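PDB 3RZA: tripeptidase from Staphylococcus aureus subsp. aureus, which probably hydrolyses small peptides, releasing residues from tripeptides, as a zinc-dependent enzyme of the M20/M25/M40 peptidase family. Local coordinates for residues S382-L385 and E386-I390; A187-D190 and V191-V195; K230-R234 and M235-Q239. All coordinates share one frame; numbering follows the deposited sequence.

Contact 1: residues S382-L385 and E386-I390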
loop_
_atom_site.group_PDB
_atom_site.type_symbol
_atom_site.label_atom_id
_atom_site.label_comp_id
_atom_site.label_asym_id
_atom_site.label_seq_id
_atom_site.Cartn_x
_atom_site.Cartn_y
_atom_site.Cartn_z
ATOM N N SER A 382 19.359 3.861 -42.912
ATOM C CA SER A 382 19.992 3.097 -44.014
ATOM C C SER A 382 19.410 1.680 -44.144
ATOM O O SER A 382 19.213 1.209 -45.265
ATOM C CB SER A 382 21.499 3.038 -43.822
ATOM O OG SER A 382 22.015 4.351 -43.814
ATOM N N GLN A 383 19.091 1.038 -42.998
ATOM C CA GLN A 383 18.504 -0.309 -43.006
ATOM C C GLN A 383 17.082 -0.324 -43.558
ATOM O O GLN A 383 16.772 -1.154 -44.377
ATOM C CB GLN A 383 18.493 -0.943 -41.623
ATOM C CG GLN A 383 18.298 -2.477 -41.676
ATOM C CD GLN A 383 17.955 -3.099 -40.363
ATOM O OE1 GLN A 383 17.729 -2.409 -39.348
ATOM N NE2 GLN A 383 17.899 -4.436 -40.359
ATOM N N VAL A 384 16.229 0.579 -43.093
ATOM C CA VAL A 384 14.866 0.693 -43.638
ATOM C C VAL A 384 14.903 0.931 -45.173
ATOM O O VAL A 384 14.120 0.303 -45.914
ATOM C CB VAL A 384 14.049 1.811 -42.970
ATOM C CG1 VAL A 384 12.666 1.914 -43.607
ATOM C CG2 VAL A 384 13.928 1.589 -41.435
ATOM N N LEU A 385 15.822 1.798 -45.639
ATOM C CA LEU A 385 16.004 2.019 -47.074
ATOM C C LEU A 385 16.430 0.719 -47.809
ATOM O O LEU A 385 15.941 0.435 -48.899
ATOM C CB LEU A 385 17.027 3.140 -47.343
ATOM C CG LEU A 385 17.354 3.402 -48.829
ATOM C CD1 LEU A 385 16.058 3.726 -49.610
ATOM C CD2 LEU A 385 18.367 4.499 -48.957
ATOM N N GLU A 386 17.356 -0.031 -47.207
ATOM C CA GLU A 386 17.864 -1.256 -47.799
ATOM C C GLU A 386 16.773 -2.322 -47.896
ATOM O O GLU A 386 16.675 -3.004 -48.915
ATOM C CB GLU A 386 19.048 -1.767 -46.988
ATOM C CG GLU A 386 19.840 -2.868 -47.628
ATOM C CD GLU A 386 20.545 -2.465 -48.916
ATOM O OE1 GLU A 386 20.837 -1.267 -49.124
ATOM O OE2 GLU A 386 20.811 -3.367 -49.718
ATOM N N ILE A 387 15.941 -2.426 -46.856
ATOM C CA ILE A 387 14.783 -3.357 -46.842
ATOM C C ILE A 387 13.790 -3.065 -47.970
ATOM O O ILE A 387 13.331 -3.986 -48.635
ATOM C CB ILE A 387 14.035 -3.324 -45.458
ATOM C CG1 ILE A 387 14.881 -4.005 -44.385
ATOM C CG2 ILE A 387 12.632 -3.973 -45.563
ATOM C CD1 ILE A 387 14.373 -3.832 -42.968
ATOM N N ILE A 388 13.476 -1.784 -48.180
ATOM C CA ILE A 388 12.625 -1.361 -49.307
ATOM C C ILE A 388 13.243 -1.744 -50.673
ATOM O O ILE A 388 12.512 -2.211 -51.572
ATOM C CB ILE A 388 12.320 0.164 -49.266
ATOM C CG1 ILE A 388 11.324 0.474 -48.153
ATOM C CG2 ILE A 388 11.752 0.666 -50.598
ATOM C CD1 ILE A 388 11.224 1.977 -47.825
ATOM N N LYS A 389 14.573 -1.566 -50.806
ATOM C CA LYS A 389 15.298 -1.944 -52.044
ATOM C C LYS A 389 15.304 -3.455 -52.278
ATOM O O LYS A 389 15.153 -3.898 -53.420
ATOM C CB LYS A 389 16.758 -1.423 -52.038
ATOM C CG LYS A 389 16.923 0.095 -52.259
ATOM C CD LYS A 389 18.403 0.517 -52.158
ATOM C CE LYS A 389 18.666 1.803 -52.912
ATOM N NZ LYS A 389 20.079 2.303 -52.773
ATOM N N ILE A 390 15.508 -4.235 -51.203
ATOM C CA ILE A 390 15.553 -5.703 -51.298
ATOM C C ILE A 390 14.170 -6.271 -51.684
ATOM O O ILE A 390 14.078 -7.134 -52.556
ATOM C CB ILE A 390 16.070 -6.359 -49.982
ATOM C CG1 ILE A 390 17.567 -6.056 -49.775
ATOM C CG2 ILE A 390 15.864 -7.887 -50.020
ATOM C CD1 ILE A 390 18.042 -6.164 -48.297
HETATM O O HOH W 1 20.766 1.793 -47.602
#

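Contact 2: residues A187-D190 and V191-V195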
loop_
_atom_site.group_PDB
_atom_site.type_symbol
_atom_site.label_atom_id
_atom_site.label_comp_id
_atom_site.label_asym_id
_atom_site.label_seq_id
_atom_site.Cartn_x
_atom_site.Cartn_y
_atom_site.Cartn_z
ATOM N N ALA A 187 12.146 -2.208 -31.504
ATOM C CA ALA A 187 12.749 -3.225 -30.601
ATOM C C ALA A 187 13.909 -2.623 -29.794
ATOM O O ALA A 187 14.702 -1.845 -30.336
ATOM C CB ALA A 187 13.226 -4.411 -31.406
ATOM N N SER A 188 13.990 -2.969 -28.501
ATOM C CA SER A 188 15.173 -2.670 -27.665
ATOM C C SER A 188 16.265 -3.678 -27.984
ATOM O O SER A 188 16.426 -4.688 -27.303
ATOM C CB SER A 188 14.820 -2.718 -26.168
ATOM O OG SER A 188 13.868 -1.720 -25.838
ATOM N N ALA A 189 16.976 -3.418 -29.062
ATOM C CA ALA A 189 18.048 -4.281 -29.532
ATOM C C ALA A 189 18.911 -3.450 -30.474
ATOM O O ALA A 189 18.486 -2.417 -30.967
ATOM C CB ALA A 189 17.491 -5.537 -30.259
ATOM N N ASP A 190 20.131 -3.900 -30.688
ATOM C CA ASP A 190 21.054 -3.221 -31.587
ATOM C C ASP A 190 20.445 -3.141 -33.003
ATOM O O ASP A 190 19.703 -4.060 -33.433
ATOM C CB ASP A 190 22.393 -3.975 -31.664
ATOM C CG ASP A 190 23.141 -4.061 -30.310
ATOM O OD1 ASP A 190 22.813 -3.334 -29.335
ATOM O OD2 ASP A 190 24.067 -4.891 -30.238
ATOM N N VAL A 191 20.762 -2.072 -33.732
ATOM C CA VAL A 191 20.366 -1.992 -35.148
ATOM C C VAL A 191 21.018 -3.161 -35.945
ATOM O O VAL A 191 22.213 -3.451 -35.775
ATOM C CB VAL A 191 20.695 -0.630 -35.784
ATOM C CG1 VAL A 191 20.193 -0.563 -37.238
ATOM C CG2 VAL A 191 20.066 0.521 -34.955
ATOM N N GLY A 192 20.190 -3.873 -36.725
ATOM C CA GLY A 192 20.602 -5.077 -37.454
ATOM C C GLY A 192 20.297 -6.371 -36.698
ATOM O O GLY A 192 20.583 -7.459 -37.198
ATOM N N THR A 193 19.738 -6.252 -35.486
ATOM C CA THR A 193 19.108 -7.374 -34.778
ATOM C C THR A 193 17.600 -7.312 -34.978
ATOM O O THR A 193 17.017 -6.227 -34.935
ATOM C CB THR A 193 19.464 -7.330 -33.286
ATOM O OG1 THR A 193 20.888 -7.465 -33.172
ATOM C CG2 THR A 193 18.765 -8.455 -32.505
ATOM N N THR A 194 16.982 -8.479 -35.230
ATOM C CA THR A 194 15.540 -8.590 -35.535
ATOM C C THR A 194 14.894 -9.475 -34.480
ATOM O O THR A 194 15.350 -10.582 -34.249
ATOM C CB THR A 194 15.314 -9.240 -36.940
ATOM O OG1 THR A 194 16.060 -8.518 -37.909
ATOM C CG2 THR A 194 13.845 -9.233 -37.336
ATOM N N VAL A 195 13.839 -8.968 -33.832
ATOM C CA VAL A 195 13.001 -9.774 -32.978
ATOM C C VAL A 195 12.035 -10.588 -33.855
ATOM O O VAL A 195 11.205 -9.996 -34.556
ATOM C CB VAL A 195 12.177 -8.896 -32.023
ATOM C CG1 VAL A 195 11.185 -9.745 -31.256
ATOM C CG2 VAL A 195 13.093 -8.088 -31.090
#

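Contact 3: residues K230-R234 and M235-Q239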
loop_
_atom_site.group_PDB
_atom_site.type_symbol
_atom_site.label_atom_id
_atom_site.label_comp_id
_atom_site.label_asym_id
_atom_site.label_seq_id
_atom_site.Cartn_x
_atom_site.Cartn_y
_atom_site.Cartn_z
ATOM N N LYS A 230 1.422 -16.446 2.266
ATOM C CA LYS A 230 1.502 -17.889 2.127
ATOM C C LYS A 230 1.237 -18.331 0.684
ATOM O O LYS A 230 1.998 -19.148 0.160
ATOM C CB LYS A 230 0.576 -18.612 3.123
ATOM C CG LYS A 230 1.141 -18.638 4.525
ATOM C CD LYS A 230 0.172 -19.237 5.526
ATOM C CE LYS A 230 0.863 -19.473 6.869
ATOM N NZ LYS A 230 0.008 -20.140 7.866
ATOM N N ALA A 231 0.226 -17.734 0.023
ATOM C CA ALA A 231 -0.076 -18.060 -1.387
ATOM C C ALA A 231 1.141 -17.836 -2.304
ATOM O O ALA A 231 1.523 -18.736 -3.061
ATOM C CB ALA A 231 -1.263 -17.274 -1.885
ATOM N N ILE A 232 1.778 -16.674 -2.143
ATOM C CA ILE A 232 2.999 -16.295 -2.864
ATOM C C ILE A 232 4.174 -17.253 -2.614
ATOM O O ILE A 232 4.893 -17.595 -3.573
ATOM C CB ILE A 232 3.442 -14.843 -2.527
ATOM C CG1 ILE A 232 2.481 -13.826 -3.124
ATOM C CG2 ILE A 232 4.858 -14.562 -3.035
ATOM C CD1 ILE A 232 2.777 -12.378 -2.616
ATOM N N SER A 233 4.341 -17.717 -1.371
ATOM C CA SER A 233 5.402 -18.704 -1.038
ATOM C C SER A 233 5.163 -20.083 -1.669
ATOM O O SER A 233 6.111 -20.813 -1.947
ATOM C CB SER A 233 5.563 -18.854 0.485
ATOM O OG SER A 233 6.356 -19.993 0.824
ATOM N N ARG A 234 3.890 -20.438 -1.892
ATOM C CA ARG A 234 3.535 -21.711 -2.551
ATOM C C ARG A 234 3.694 -21.703 -4.084
ATOM O O ARG A 234 3.664 -22.748 -4.686
ATOM C CB ARG A 234 2.088 -22.096 -2.224
ATOM C CG ARG A 234 1.809 -22.289 -0.763
ATOM C CD ARG A 234 0.348 -22.590 -0.546
ATOM N NE ARG A 234 0.019 -22.705 0.878
ATOM C CZ ARG A 234 -1.068 -23.310 1.385
ATOM N NH1 ARG A 234 -2.010 -23.833 0.599
ATOM N NH2 ARG A 234 -1.228 -23.367 2.708
HETATM N N MSE A 235 3.882 -20.521 -4.685
HETATM C CA MSE A 235 3.642 -20.260 -6.102
HETATM C C MSE A 235 4.952 -20.373 -6.829
HETATM O O MSE A 235 5.977 -20.028 -6.268
HETATM C CB MSE A 235 3.102 -18.812 -6.235
HETATM C CG MSE A 235 2.309 -18.546 -7.433
HETATM SE SE MSE A 235 1.336 -16.902 -7.253
HETATM C CE MSE A 235 -0.196 -17.564 -6.180
ATOM N N LYS A 236 4.926 -20.859 -8.067
ATOM C CA LYS A 236 6.063 -20.760 -8.993
ATOM C C LYS A 236 6.084 -19.328 -9.525
ATOM O O LYS A 236 5.064 -18.821 -10.027
ATOM C CB LYS A 236 5.925 -21.742 -10.155
ATOM C CG LYS A 236 5.862 -23.241 -9.753
ATOM C CD LYS A 236 6.068 -24.191 -10.988
ATOM C CE LYS A 236 5.030 -25.383 -11.123
ATOM N NZ LYS A 236 4.039 -25.189 -12.293
ATOM N N LEU A 237 7.210 -18.656 -9.348
ATOM C CA LEU A 237 7.351 -17.235 -9.671
ATOM C C LEU A 237 8.769 -16.994 -10.140
ATOM O O LEU A 237 9.627 -17.854 -9.977
ATOM C CB LEU A 237 7.079 -16.385 -8.424
ATOM C CG LEU A 237 5.650 -16.249 -7.935
ATOM C CD1 LEU A 237 5.611 -15.544 -6.582
ATOM C CD2 LEU A 237 4.799 -15.506 -8.927
ATOM N N GLY A 238 9.016 -15.811 -10.703
ATOM C CA GLY A 238 10.328 -15.452 -11.233
ATOM C C GLY A 238 10.516 -16.166 -12.556
ATOM O O GLY A 238 9.608 -16.172 -13.381
ATOM N N GLN A 239 11.679 -16.785 -12.753
ATOM C CA GLN A 239 11.948 -17.537 -13.990
ATOM C C GLN A 239 11.334 -18.908 -13.809
ATOM O O GLN A 239 11.986 -19.824 -13.320
ATOM C CB GLN A 239 13.451 -17.603 -14.284
ATOM C CG GLN A 239 13.810 -18.079 -15.723
ATOM C CD GLN A 239 13.458 -17.047 -16.811
ATOM O OE1 GLN A 239 13.738 -15.847 -16.669
ATOM N NE2 GLN A 239 12.844 -17.515 -17.893
#

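Contact 1: residues S382-L385 and E386-I390
E386 meets S382 one helical turn back: its amide donates to S382 O at 3.0 Å, and its CB lies 3.4 Å from that same oxygen. A water bridges the two residues as well, donating to S382 O at 2.9 Å and, weakly, to E386 OE1. The E386 chain leaves with CG anti to the backbone N and then bends at chi2 (64°), which brings OE1 back within range of that water while OE2 is hydrogen-bonded to N329. L385 takes the amide of K389 on its carbonyl, K389 N to L385 O at 3.1 Å with an N-H...O angle of 155°, while its side chain, CG anti to the backbone N (chi1 177°), packs on V140 of helix 128-147. Side-chain contact within the stretch is sparse: Q383 CG approaches I387 CD1 at 4.3 Å, and V384 CG1 is looser still against I388 CD1 at 4.5 Å. V384 and I388 are both buried, packing on V140 and on strand 93-98, whereas I387 and I390 touch helix 318-329. Four successive i to i+4 bonds and an apolar flank directed into the domain are characteristic of an amphipathic alpha-helix, here the C-terminal helix 374-393 packed on the catalytic-domain sheet.

Contact 2: residues A187-D190 and V191-V195
A187 sets its CB against CG2 of V195 at 3.7 Å, an apolar overlap between the two arms of a chain reversal built on a type II beta turn, D190 to T193. The end-to-end directions of the arms differ by 134°, so they diverge from a strict hairpin, and the backbone of the outer pair stands 7.0 Å apart between A187 CA and V195 CA. Nearer the turn, A189 CB meets T193 CG2 at 3.9 Å. That methyl faces the alanine because it is anti to the backbone N of T193, which leaves OG1 beside that N (chi1 -62°) and on the D190 side, with a weak hydrogen bond to S333. G192, with phi near 95°, supplies the positive phi of the third position of a type II turn. I337 of strand 336-338 touches A189, T193 and V195 together, while V191 packs on helix 374-393. In chain order the turn leads from the metal-bearing part of the peptidase, A187 following the zinc ligand D186, into the long strand 194-209. The closing bond runs from T193 N to D190 O at 3.0 Å, with the donor well above the carbonyl plane.

Contact 3: residues K230-R234 and M235-Q239
I232 and L237 lie obliquely across each other, I232 CG2 touching L237 CD1 at 3.8 Å, where the chain leaves helix 224-234. The isoleucine branch that makes this contact is the one anti to its backbone N, and L237 CD1 also lies 3.7 Å from I232 O. Between them along the chain, selenomethionine 235 (M235) turns back over the preceding helical turn: CG is anti to the backbone N, and the bend at chi3 (-81°) carries CE alongside A231, 3.7 Å from A231 O and 4.4 Å from A231 CB. The M235 amide donates to I232 O, three residues back. This bond is long (3.3 Å) and fairly straight at the hydrogen (159°), but it meets the oxygen from 70° above the carbonyl plane, not on a lone pair.

Helix 275-295 receives M235 through V288 and F289, strand 244-253 takes L237, and R234 forms a salt bridge with E295. The chemistry is therefore chiefly apolar: carbon packing, including the CE methyl of M235, supplements a single long hydrogen bond that approaches its acceptor off the plane, while the arginine's charge is met by E295. I232 and L237 also form part of the subunit interface, packing on A229 and N226 of the second subunit.

How the contacts relate
Along the chain the order is contact 2, contact 3, contact 1. Contacts 1 and 2 are neighbours, with centres about 15 Å apart, and they touch: Q383 OE1 lies 3.7 Å from V191 CG1, so the C-terminal helix 374-393 abuts the turn that opens strand 194-209. Contact 3 is remote, its centre about 33 Å from that of contact 2 and about 46 Å from that of contact 1, on the other side of the chain's centre from contact 1. Strand 194-209 and helix 224-234 follow each other in sequence, linking the metal-bearing part to the outlying part that meets the second subunit. This layout is consistent with the two-domain M20 architecture, a catalytic domain and a dimerisation domain.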